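ATP-dependent DNA helicase RecQ (PDB 3IUO) probably couples ATP hydrolysis to 3'-5' unwinding of duplex DNA, the chain described here being its C-terminal domain with a helix-turn-helix region. Local coordinates at residues K20-I25 and V53-Y58; D30-L35 and I65-N70; G60-I65 and L117-N122; E83-S88 and L111-F116. All coordinates share one frame; numbering follows the deposited sequence. Where two conformers were deposited one is given.

Contact 1: K20-I25 and V53-Y58; sequences KMKVSI and VETIVY
Lys-22 and Ile-56 lie alongside each other and run in opposite directions. The CB of Lys-22 sits 4.0 Å from CG1 of Ile-56, and its CG is equally close to the same atom. The lysine chain bends at CG-CD (chi3 -77°), which carries its end over Thr-55. There NZ of Lys-22 lies 3.8 Å from the methyl CG2 of Thr-55, a contact without a hydrogen bond. The hydroxyl of Thr-55 is turned to its own helix and bonds to the carbonyl of Ser-51. One turn further on, CG2 of Ile-25 meets CD1 of Ile-56 at 3.9 Å. It also approaches CG2 of Val-53 at 4.2 Å. CD1 of Ile-56 touches the carbonyl O of Lys-22 as well, at 3.9 Å. No hydrogen bond joins the two segments. The axes of the two segments cross at -87° and approach to 10.4 Å, so few residues from each helix meet. The contact joins helix 15-30 to helix 46-58 within the helix-turn-helix region. Leu-49 and Glu-52 extend it along helix 46-58. Behind Val-53, Ile-63 of the following loop and Ile-114 of helix 106-121 continue the core.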
# COMPACT_ATOMS: atom_id res chain seq x y z
N LYS B 20 15.17 20.20 1.85
CA LYS B 20 15.44 20.98 3.07
C LYS B 20 14.22 21.07 3.98
O LYS B 20 14.35 21.02 5.21
CB LYS B 20 15.90 22.39 2.74
CG LYS B 20 17.34 22.51 2.36
CD LYS B 20 17.80 23.96 2.32
CE LYS B 20 19.07 24.09 1.51
NZ LYS B 20 19.91 22.86 1.60
N MSE B 21 13.04 21.23 3.37
CA MSE B 21 11.80 21.37 4.11
C MSE B 21 11.52 20.08 4.84
O MSE B 21 11.07 20.09 5.98
CB MSE B 21 10.63 21.72 3.18
CG MSE B 21 9.30 21.91 3.93
SE MSE B 21 7.75 22.06 2.73
CE MSE B 21 8.16 20.51 1.61
N LYS B 22 11.78 18.96 4.17
CA LYS B 22 11.57 17.66 4.79
C LYS B 22 12.53 17.41 5.94
O LYS B 22 12.15 16.86 6.96
CB LYS B 22 11.63 16.54 3.75
CG LYS B 22 10.39 16.50 2.81
CD LYS B 22 10.45 15.39 1.75
CE LYS B 22 11.40 15.74 0.61
NZ LYS B 22 11.40 14.63 -0.38
N VAL B 23 13.77 17.88 5.79
CA VAL B 23 14.74 17.75 6.87
C VAL B 23 14.21 18.53 8.08
O VAL B 23 14.29 18.02 9.21
CB VAL B 23 16.15 18.21 6.44
CG1 VAL B 23 17.04 18.45 7.67
CG2 VAL B 23 16.79 17.19 5.49
N SER B 24 13.69 19.74 7.83
CA SER B 24 13.13 20.58 8.88
C SER B 24 11.94 19.91 9.56
O SER B 24 11.84 19.90 10.78
CB SER B 24 12.70 21.94 8.32
OG SER B 24 13.82 22.74 8.00
N ILE B 25 11.06 19.31 8.76
CA ILE B 25 9.87 18.62 9.31
C ILE B 25 10.27 17.48 10.25
O ILE B 25 9.68 17.30 11.33
CB ILE B 25 8.93 18.14 8.19
CG1 ILE B 25 8.25 19.36 7.55
CG2 ILE B 25 7.84 17.22 8.73
CD1 ILE B 25 7.59 19.08 6.20
N VAL B 53 4.81 14.22 5.19
CA VAL B 53 5.18 13.22 6.22
C VAL B 53 5.11 11.80 5.60
O VAL B 53 5.97 10.98 5.85
CB VAL B 53 4.29 13.35 7.46
CG1 VAL B 53 4.55 12.21 8.41
CG2 VAL B 53 4.53 14.70 8.13
N GLU B 54 4.10 11.54 4.76
CA GLU B 54 4.07 10.26 4.05
C GLU B 54 5.33 10.03 3.17
O GLU B 54 5.94 8.96 3.21
CB GLU B 54 2.80 10.14 3.20
CG GLU B 54 1.58 9.98 4.10
CD GLU B 54 0.22 10.30 3.44
OE1 GLU B 54 0.15 10.86 2.32
OE2 GLU B 54 -0.81 10.02 4.07
N THR B 55 5.70 11.04 2.39
CA THR B 55 6.91 10.97 1.57
C THR B 55 8.14 10.61 2.43
O THR B 55 8.94 9.69 2.09
CB THR B 55 7.09 12.29 0.82
OG1 THR B 55 6.01 12.46 -0.11
CG2 THR B 55 8.41 12.28 0.08
N ILE B 56 8.25 11.29 3.57
CA ILE B 56 9.34 11.03 4.52
C ILE B 56 9.33 9.57 5.00
O ILE B 56 10.36 8.87 5.01
CB ILE B 56 9.22 12.00 5.72
CG1 ILE B 56 9.62 13.40 5.27
CG2 ILE B 56 10.09 11.54 6.94
CD1 ILE B 56 9.13 14.48 6.25
N VAL B 57 8.16 9.10 5.40
CA VAL B 57 8.04 7.72 5.90
C VAL B 57 8.33 6.71 4.78
O VAL B 57 9.05 5.71 5.01
CB VAL B 57 6.65 7.53 6.48
CG1 VAL B 57 6.36 6.03 6.76
CG2 VAL B 57 6.53 8.33 7.75
N TYR B 58 7.83 6.97 3.56
CA TYR B 58 8.13 6.04 2.48
C TYR B 58 9.62 5.92 2.20
O TYR B 58 10.07 4.89 1.73
CB TYR B 58 7.43 6.47 1.18
CG TYR B 58 5.91 6.52 1.22
CD1 TYR B 58 5.17 5.85 2.22
CD2 TYR B 58 5.22 7.27 0.28
CE1 TYR B 58 3.75 5.92 2.24
CE2 TYR B 58 3.82 7.35 0.28
CZ TYR B 58 3.10 6.67 1.27
OH TYR B 58 1.74 6.77 1.23

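Contact 2: D30-L35 and I65-N70; sequences DRKVAL and IDYFIN
Lys-32 and Tyr-67 face each other where a helix ending meets a helix beginning. Lys-32 has positive phi (63°) and is the C-prime residue of a Schellman motif that closes helix 15-30. Ala-34 occupies the N-cap position of helix 35-41, and Ile-65 that of helix 66-72. The nearest backbone approach is Ala-34 to Phe-68, with their CA atoms 5.9 Å apart.

The Tyr-67 ring reaches from its helix against the 30-35 loop. Its CG stands between the backbone N and the carbonyl carbon (chi1 69°), which turns the ring to the loop. CA of Lys-32 covers one face, 3.7 Å from the ring centroid, as a CH-pi contact. The bent side chain of Lys-32 also lies along the ring, its CG 3.7 Å from CG of Tyr-67. CB of Phe-68 lies over the opposite face. At the ring's edge the OH of Tyr-67 donates a short hydrogen bond of 2.6 Å to O of Val-33. The hydroxyl comes from above the carbonyl plane, 38° out of it. CB of Leu-35 sits over the centre of the Phe-68 ring, 3.8 Å from the centroid. In one of two deposited conformers, CD1 of Leu-35 meets CG2 of Ile-65 at 4.0 Å. One water accepts from the backbone N of Tyr-67 at 3.0 Å, and weakly from NZ of Lys-32.

Leu-35, Ile-65 and Phe-68 form a buried apolar side that continues onto Leu-111 and Phe-46. Toward the surface, the phenol bond to Val-33 satisfies a loop carbonyl and fixes the tilt of the ring.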
# COMPACT_ATOMS: atom_id res chain seq x y z
N ASP B 30 10.86 15.43 15.73
CA ASP B 30 11.73 14.93 16.79
C ASP B 30 11.63 15.80 18.03
O ASP B 30 11.76 15.30 19.15
CB ASP B 30 13.19 14.86 16.31
CG ASP B 30 14.09 14.08 17.27
OD1 ASP B 30 13.59 13.31 18.13
OD2 ASP B 30 15.33 14.23 17.18
N ARG B 31 11.41 17.10 17.81
CA ARG B 31 11.26 18.08 18.90
C ARG B 31 9.82 18.16 19.41
O ARG B 31 9.50 19.04 20.21
CB ARG B 31 11.73 19.49 18.47
CG ARG B 31 13.21 19.59 18.11
CD ARG B 31 13.73 21.03 17.99
NE ARG B 31 12.74 22.02 17.55
CZ ARG B 31 12.60 22.47 16.30
NH1 ARG B 31 13.39 22.03 15.32
NH2 ARG B 31 11.67 23.37 16.02
N LYS B 32 8.96 17.26 18.95
CA LYS B 32 7.59 17.14 19.45
C LYS B 32 6.74 18.39 19.20
O LYS B 32 5.95 18.81 20.05
CB LYS B 32 7.59 16.73 20.94
CG LYS B 32 7.63 15.24 21.24
CD LYS B 32 8.60 14.41 20.41
CE LYS B 32 9.18 13.24 21.23
NZ LYS B 32 9.02 11.91 20.56
N VAL B 33 6.94 19.01 18.04
CA VAL B 33 6.12 20.16 17.62
C VAL B 33 4.83 19.58 17.03
O VAL B 33 4.89 18.65 16.24
CB VAL B 33 6.86 21.01 16.55
CG1 VAL B 33 6.01 22.19 16.11
CG2 VAL B 33 8.18 21.50 17.10
N ALA B 34 3.68 20.13 17.41
CA ALA B 34 2.39 19.61 16.93
C ALA B 34 2.33 19.69 15.41
O ALA B 34 2.80 20.66 14.81
CB ALA B 34 1.23 20.37 17.57
N LEU B 35 1.78 18.65 14.79
CA LEU B 35 1.77 18.58 13.33
C LEU B 35 1.02 19.73 12.68
O LEU B 35 1.44 20.24 11.64
CB LEU B 35 1.26 17.22 12.83
CG LEU B 35 2.36 16.18 12.59
CD1 LEU B 35 3.02 15.77 13.90
CD2 LEU B 35 1.80 14.97 11.85
N ILE B 65 5.15 9.99 15.76
CA ILE B 65 4.13 11.03 15.97
C ILE B 65 3.10 10.69 17.06
O ILE B 65 1.99 11.23 17.07
CB ILE B 65 3.41 11.42 14.63
CG1 ILE B 65 2.73 10.21 13.99
CG2 ILE B 65 4.44 12.01 13.64
CD1 ILE B 65 1.63 10.58 12.99
N ASP B 66 3.44 9.75 17.94
CA ASP B 66 2.54 9.35 19.04
C ASP B 66 2.14 10.53 19.90
O ASP B 66 0.98 10.61 20.31
CB ASP B 66 3.18 8.31 19.96
CG ASP B 66 3.38 6.96 19.30
OD1 ASP B 66 2.87 6.75 18.17
OD2 ASP B 66 4.08 6.12 19.91
N TYR B 67 3.08 11.45 20.16
CA TYR B 67 2.81 12.61 21.00
C TYR B 67 1.63 13.43 20.46
O TYR B 67 0.83 13.95 21.22
CB TYR B 67 4.06 13.49 21.09
CG TYR B 67 4.43 14.19 19.80
CD1 TYR B 67 4.00 15.48 19.54
CD2 TYR B 67 5.24 13.55 18.85
CE1 TYR B 67 4.35 16.13 18.36
CE2 TYR B 67 5.59 14.18 17.66
CZ TYR B 67 5.14 15.46 17.42
OH TYR B 67 5.50 16.09 16.25
N PHE B 68 1.53 13.52 19.14
CA PHE B 68 0.47 14.28 18.51
C PHE B 68 -0.83 13.48 18.41
O PHE B 68 -1.90 13.97 18.78
CB PHE B 68 0.93 14.81 17.14
CG PHE B 68 -0.15 15.53 16.37
CD1 PHE B 68 -0.47 16.84 16.66
CD2 PHE B 68 -0.82 14.88 15.33
CE1 PHE B 68 -1.45 17.52 15.93
CE2 PHE B 68 -1.79 15.53 14.61
CZ PHE B 68 -2.12 16.87 14.91
N ILE B 69 -0.74 12.24 17.94
CA ILE B 69 -1.92 11.36 17.84
C ILE B 69 -2.59 11.21 19.20
O ILE B 69 -3.82 11.37 19.31
CB ILE B 69 -1.56 9.99 17.27
CG1 ILE B 69 -1.16 10.13 15.80
CG2 ILE B 69 -2.70 8.97 17.50
CD1 ILE B 69 -0.77 8.85 15.18
N ASN B 70 -1.80 10.93 20.23
CA ASN B 70 -2.34 10.78 21.59
C ASN B 70 -3.01 12.04 22.15
O ASN B 70 -3.92 11.96 23.00
CB ASN B 70 -1.25 10.28 22.55
CG ASN B 70 -0.72 8.90 22.18
OD1 ASN B 70 -1.42 8.07 21.60
ND2 ASN B 70 0.54 8.65 22.52
O HOH W 1 5.99 10.62 20.43

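Contact 3: G60-I65 and L117-N122; sequences GTRINI and LSEMAN
Arg-62 and Asn-122 come closest, with CA atoms 4.7 Å apart, where the loop after helix 46-58 passes the last turn of helix 106-121. Gly-60 opens this loop with positive phi in a Schellman motif.

Arg-62 carries the contact. Its CG is anti to the backbone N (chi1 -168°), and the chain stays extended to NE, which lays it across the end of helix 106-121. NH1 then donates two hydrogen bonds, to main-chain oxygens of Glu-119 and of the chain's final residue. The bond to O of Asn-122 is 2.7 Å, with an N-H...O angle of 157° and the acceptor close to the guanidinium plane. The bond to O of Glu-119 is 2.9 Å and more bent, at 144°, with the acceptor tilted from that plane. Along the way CB of Arg-62 packs on CB of Asn-122 at 3.8 Å. Ser-118 points its OG at the loop backbone, 2.9 Å from O of Ile-63 and 3.1 Å from N of Ile-63. CB of Asn-122 closes over O of Gly-60 at 3.2 Å. The carboxylate of Glu-119 turns elsewhere, to a salt bridge with Lys-115.

Ile-63 joins this polar contact to the core, touching Val-53, Val-57 and Ile-114. Leu-117 and Ala-121 pack on Thr-89 of the second subunit. The guanidinium probably offsets the negative charge of the chain's terminal carboxylate, and the helix end may add to this attraction. Its two bonds tie the final residue of the chain and the last helical turn to the loop.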
# COMPACT_ATOMS: atom_id res chain seq x y z
N GLY B 60 11.97 5.84 4.33
CA GLY B 60 12.64 5.05 5.35
C GLY B 60 12.88 5.70 6.69
O GLY B 60 13.45 5.05 7.59
N THR B 61 12.51 6.96 6.85
CA THR B 61 12.77 7.67 8.12
C THR B 61 11.80 7.21 9.19
O THR B 61 10.59 7.25 8.98
CB THR B 61 12.65 9.21 7.92
OG1 THR B 61 13.57 9.60 6.88
CG2 THR B 61 12.98 9.98 9.19
N ARG B 62 12.35 6.74 10.30
CA ARG B 62 11.52 6.29 11.42
C ARG B 62 11.09 7.47 12.27
O ARG B 62 11.75 7.84 13.23
CB ARG B 62 12.28 5.23 12.27
CG ARG B 62 11.36 4.52 13.26
CD ARG B 62 12.15 3.45 14.05
NE ARG B 62 11.25 2.74 14.99
CZ ARG B 62 10.59 1.61 14.71
NH1 ARG B 62 10.70 0.98 13.53
NH2 ARG B 62 9.79 1.11 15.67
N ILE B 63 9.96 8.04 11.95
CA ILE B 63 9.44 9.14 12.75
C ILE B 63 8.44 8.64 13.77
O ILE B 63 7.72 7.63 13.53
CB ILE B 63 8.78 10.21 11.89
CG1 ILE B 63 7.65 9.59 11.07
CG2 ILE B 63 9.82 10.88 10.97
CD1 ILE B 63 6.73 10.65 10.47
N ASN B 64 8.36 9.37 14.88
CA ASN B 64 7.37 9.05 15.86
C ASN B 64 6.42 10.20 16.10
O ASN B 64 6.83 11.24 16.59
CB ASN B 64 7.99 8.57 17.17
CG ASN B 64 6.97 7.86 18.02
OD1 ASN B 64 6.04 8.47 18.52
ND2 ASN B 64 7.07 6.53 18.10
N ILE B 65 5.15 9.99 15.76
CA ILE B 65 4.13 11.03 15.97
C ILE B 65 3.10 10.69 17.06
O ILE B 65 1.99 11.23 17.07
CB ILE B 65 3.41 11.42 14.63
CG1 ILE B 65 2.73 10.21 13.99
CG2 ILE B 65 4.44 12.01 13.64
CD1 ILE B 65 1.63 10.58 12.99
N LEU B 117 3.19 2.43 9.39
CA LEU B 117 4.27 2.17 8.41
C LEU B 117 5.64 2.45 8.97
O LEU B 117 6.59 1.67 8.72
CB LEU B 117 4.07 3.01 7.15
CG LEU B 117 2.85 2.65 6.32
CD1 LEU B 117 2.71 3.66 5.18
CD2 LEU B 117 2.86 1.19 5.80
N SER B 118 5.75 3.55 9.71
CA SER B 118 7.05 3.89 10.32
C SER B 118 7.48 2.80 11.30
O SER B 118 8.62 2.30 11.27
CB SER B 118 6.97 5.23 11.05
OG SER B 118 8.22 5.53 11.61
N GLU B 119 6.57 2.38 12.15
CA GLU B 119 6.95 1.37 13.16
C GLU B 119 7.37 0.04 12.55
O GLU B 119 8.36 -0.59 12.97
CB GLU B 119 5.78 1.15 14.10
CG GLU B 119 5.69 2.25 15.11
CD GLU B 119 4.65 2.02 16.20
OE1 GLU B 119 4.24 0.85 16.43
OE2 GLU B 119 4.30 3.05 16.86
N MSE B 120 6.61 -0.42 11.56
CA MSE B 120 6.81 -1.77 11.04
C MSE B 120 7.94 -1.88 10.05
O MSE B 120 8.42 -2.99 9.76
CB MSE B 120 5.51 -2.30 10.41
CG MSE B 120 4.36 -2.31 11.41
SE MSE B 120 4.74 -3.28 13.07
CE MSE B 120 3.51 -2.26 14.23
N ALA B 121 8.36 -0.77 9.47
CA ALA B 121 9.36 -0.82 8.40
C ALA B 121 10.63 -0.00 8.59
O ALA B 121 11.67 -0.35 8.01
CB ALA B 121 8.72 -0.49 7.00
N ASN B 122 10.58 1.08 9.39
CA ASN B 122 11.67 2.07 9.28
C ASN B 122 12.66 2.03 10.42
O ASN B 122 12.41 1.33 11.41
CB ASN B 122 11.09 3.47 9.17
CG ASN B 122 10.39 3.70 7.83
OD1 ASN B 122 9.78 4.76 7.61
ND2 ASN B 122 10.48 2.76 6.94

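Contact 4: E83-S88 and L111-F116; sequences EYFKES and LVRIKF
The Phe-116 ring receives CB of Phe-85 over the centre of one face, 3.6 Å from its centroid. This is a CH-pi contact. The Phe-85 ring itself is slid aside. The two ring planes are 27° apart, but their centroids are 5.7 Å from each other, so the rings barely overlap. One face of the Phe-85 ring is covered by CD2 of Tyr-84. CA of Arg-113 lies over the opposite face, 4.2 Å from the centroid. The nearest approach of Arg-113 is by CB, 3.5 Å from CZ of Phe-85.

Phe-116 sets its CG opposite the backbone N (chi1 175°), sending the ring away from its own helix toward helix 75-87. There CZ of Phe-116 reaches O of Phe-85 at 3.4 Å. CG of Lys-86 meets CE1 of Phe-116 at 3.9 Å. The carbonyl of Phe-85 also takes a bond from OG of Ser-88, 2.8 Å long, and one from N of Ser-88, both from the same face of its plane. These bonds close the end of the helix.

The guanidinium of Arg-113 has its partners beyond the contact, in a salt bridge to Asp-91 and a hydrogen bond to OH of Tyr-58. The axes of the two segments cross at -49°, 10.1 Å apart at their closest. Ala-96 of helix 93-100 touches Phe-85, and Phe-82 lies beside Phe-116. On another side of helix 106-121, Ile-114 packs on helix 46-58.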
# COMPACT_ATOMS: atom_id res chain seq x y z
N GLU B 83 -5.41 -1.52 14.62
CA GLU B 83 -5.73 -2.93 14.46
C GLU B 83 -6.06 -3.29 13.02
O GLU B 83 -5.61 -4.34 12.51
CB GLU B 83 -6.88 -3.36 15.36
CG GLU B 83 -6.84 -4.84 15.62
CD GLU B 83 -5.71 -5.27 16.59
OE1 GLU B 83 -4.99 -4.41 17.18
OE2 GLU B 83 -5.54 -6.50 16.78
N TYR B 84 -6.80 -2.41 12.35
CA TYR B 84 -7.04 -2.59 10.93
C TYR B 84 -5.72 -2.75 10.16
O TYR B 84 -5.56 -3.71 9.38
CB TYR B 84 -7.87 -1.42 10.33
CG TYR B 84 -7.81 -1.45 8.84
CD1 TYR B 84 -8.67 -2.27 8.11
CD2 TYR B 84 -6.81 -0.74 8.16
CE1 TYR B 84 -8.55 -2.38 6.71
CE2 TYR B 84 -6.68 -0.82 6.78
CZ TYR B 84 -7.56 -1.62 6.06
OH TYR B 84 -7.44 -1.70 4.70
N PHE B 85 -4.76 -1.87 10.40
CA PHE B 85 -3.49 -1.99 9.66
C PHE B 85 -2.71 -3.26 10.01
O PHE B 85 -2.13 -3.94 9.14
CB PHE B 85 -2.65 -0.71 9.79
CG PHE B 85 -3.16 0.41 8.91
CD1 PHE B 85 -3.05 0.29 7.51
CD2 PHE B 85 -3.78 1.52 9.46
CE1 PHE B 85 -3.57 1.30 6.67
CE2 PHE B 85 -4.29 2.55 8.64
CZ PHE B 85 -4.17 2.44 7.24
N LYS B 86 -2.70 -3.61 11.30
CA LYS B 86 -2.01 -4.81 11.72
C LYS B 86 -2.54 -6.06 11.04
O LYS B 86 -1.78 -6.97 10.78
CB LYS B 86 -2.11 -4.98 13.24
CG LYS B 86 -1.22 -4.04 13.97
CD LYS B 86 -1.48 -4.12 15.47
CE LYS B 86 -0.41 -3.40 16.25
NZ LYS B 86 -0.56 -1.97 15.97
N GLU B 87 -3.86 -6.08 10.79
CA GLU B 87 -4.52 -7.23 10.18
C GLU B 87 -4.63 -7.16 8.66
O GLU B 87 -5.01 -8.12 8.03
CB GLU B 87 -5.91 -7.44 10.79
CG GLU B 87 -5.85 -7.79 12.28
CD GLU B 87 -4.97 -9.01 12.60
OE1 GLU B 87 -4.13 -8.92 13.53
OE2 GLU B 87 -5.11 -10.07 11.94
N SER B 88 -4.30 -6.00 8.09
CA SER B 88 -4.45 -5.81 6.65
C SER B 88 -3.37 -6.55 5.85
O SER B 88 -2.32 -6.96 6.38
CB SER B 88 -4.39 -4.31 6.33
OG SER B 88 -3.06 -3.84 6.53
N LEU B 111 -3.09 9.55 9.54
CA LEU B 111 -2.21 9.67 10.70
C LEU B 111 -1.81 8.31 11.26
O LEU B 111 -0.63 8.08 11.57
CB LEU B 111 -2.88 10.51 11.80
CG LEU B 111 -2.85 12.02 11.53
CD1 LEU B 111 -3.76 12.78 12.53
CD2 LEU B 111 -1.42 12.62 11.61
N VAL B 112 -2.78 7.42 11.43
CA VAL B 112 -2.47 6.14 12.05
C VAL B 112 -1.64 5.32 11.07
O VAL B 112 -0.77 4.57 11.52
CB VAL B 112 -3.72 5.38 12.51
CG1 VAL B 112 -3.36 4.04 13.15
CG2 VAL B 112 -4.46 6.24 13.51
N ARG B 113 -1.91 5.46 9.77
CA ARG B 113 -1.16 4.73 8.74
C ARG B 113 0.33 5.18 8.78
O ARG B 113 1.21 4.34 8.65
CB ARG B 113 -1.80 5.01 7.38
CG ARG B 113 -1.10 4.33 6.20
CD ARG B 113 -1.85 4.53 4.92
NE ARG B 113 -1.12 3.94 3.78
CZ ARG B 113 -0.23 4.62 3.06
NH1 ARG B 113 0.04 5.88 3.36
NH2 ARG B 113 0.40 4.01 2.07
N ILE B 114 0.58 6.47 8.96
CA ILE B 114 1.98 6.96 9.14
C ILE B 114 2.64 6.27 10.31
O ILE B 114 3.77 5.76 10.20
CB ILE B 114 2.02 8.50 9.29
CG1 ILE B 114 1.71 9.14 7.93
CG2 ILE B 114 3.35 9.00 9.89
CD1 ILE B 114 1.18 10.56 8.06
N LYS B 115 1.95 6.24 11.45
CA LYS B 115 2.47 5.60 12.66
C LYS B 115 2.79 4.11 12.37
O LYS B 115 3.88 3.61 12.69
CB LYS B 115 1.40 5.71 13.75
CG LYS B 115 1.72 4.88 14.99
CD LYS B 115 0.62 5.07 16.01
CE LYS B 115 0.65 3.98 17.08
NZ LYS B 115 1.87 4.09 17.95
N PHE B 116 1.85 3.43 11.77
CA PHE B 116 2.01 2.02 11.51
C PHE B 116 3.17 1.73 10.54
O PHE B 116 3.99 0.83 10.80
CB PHE B 116 0.70 1.44 10.95
CG PHE B 116 0.80 0.01 10.51
CD1 PHE B 116 0.69 -1.03 11.43
CD2 PHE B 116 0.99 -0.27 9.18
CE1 PHE B 116 0.77 -2.35 11.02
CE2 PHE B 116 1.08 -1.60 8.76
CZ PHE B 116 0.98 -2.63 9.69

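How the contacts relate
Helix 106-121 supplies a segment to both contact 3 and contact 4, whose centres are about 12 Å apart. Contacts 1 and 4 lie on opposite sides of the chain's centre, about 19 Å apart between centres. Ile-114 links them, since its CG2 meets CG1 of Val-53 at 3.7 Å. Ile-63 of contact 3 joins the same apolar cluster. Contacts 2 and 3 share Ile-65, whose side chain also reaches Leu-111 and Ile-114 of contact 4. A salt bridge from Asp-66 to Lys-115 adds a polar tie between contacts 2 and 4. Contacts 1 and 2 do not touch, their nearest atoms being about 5 Å apart. Contacts 1, 3 and 4 all reach the second subunit.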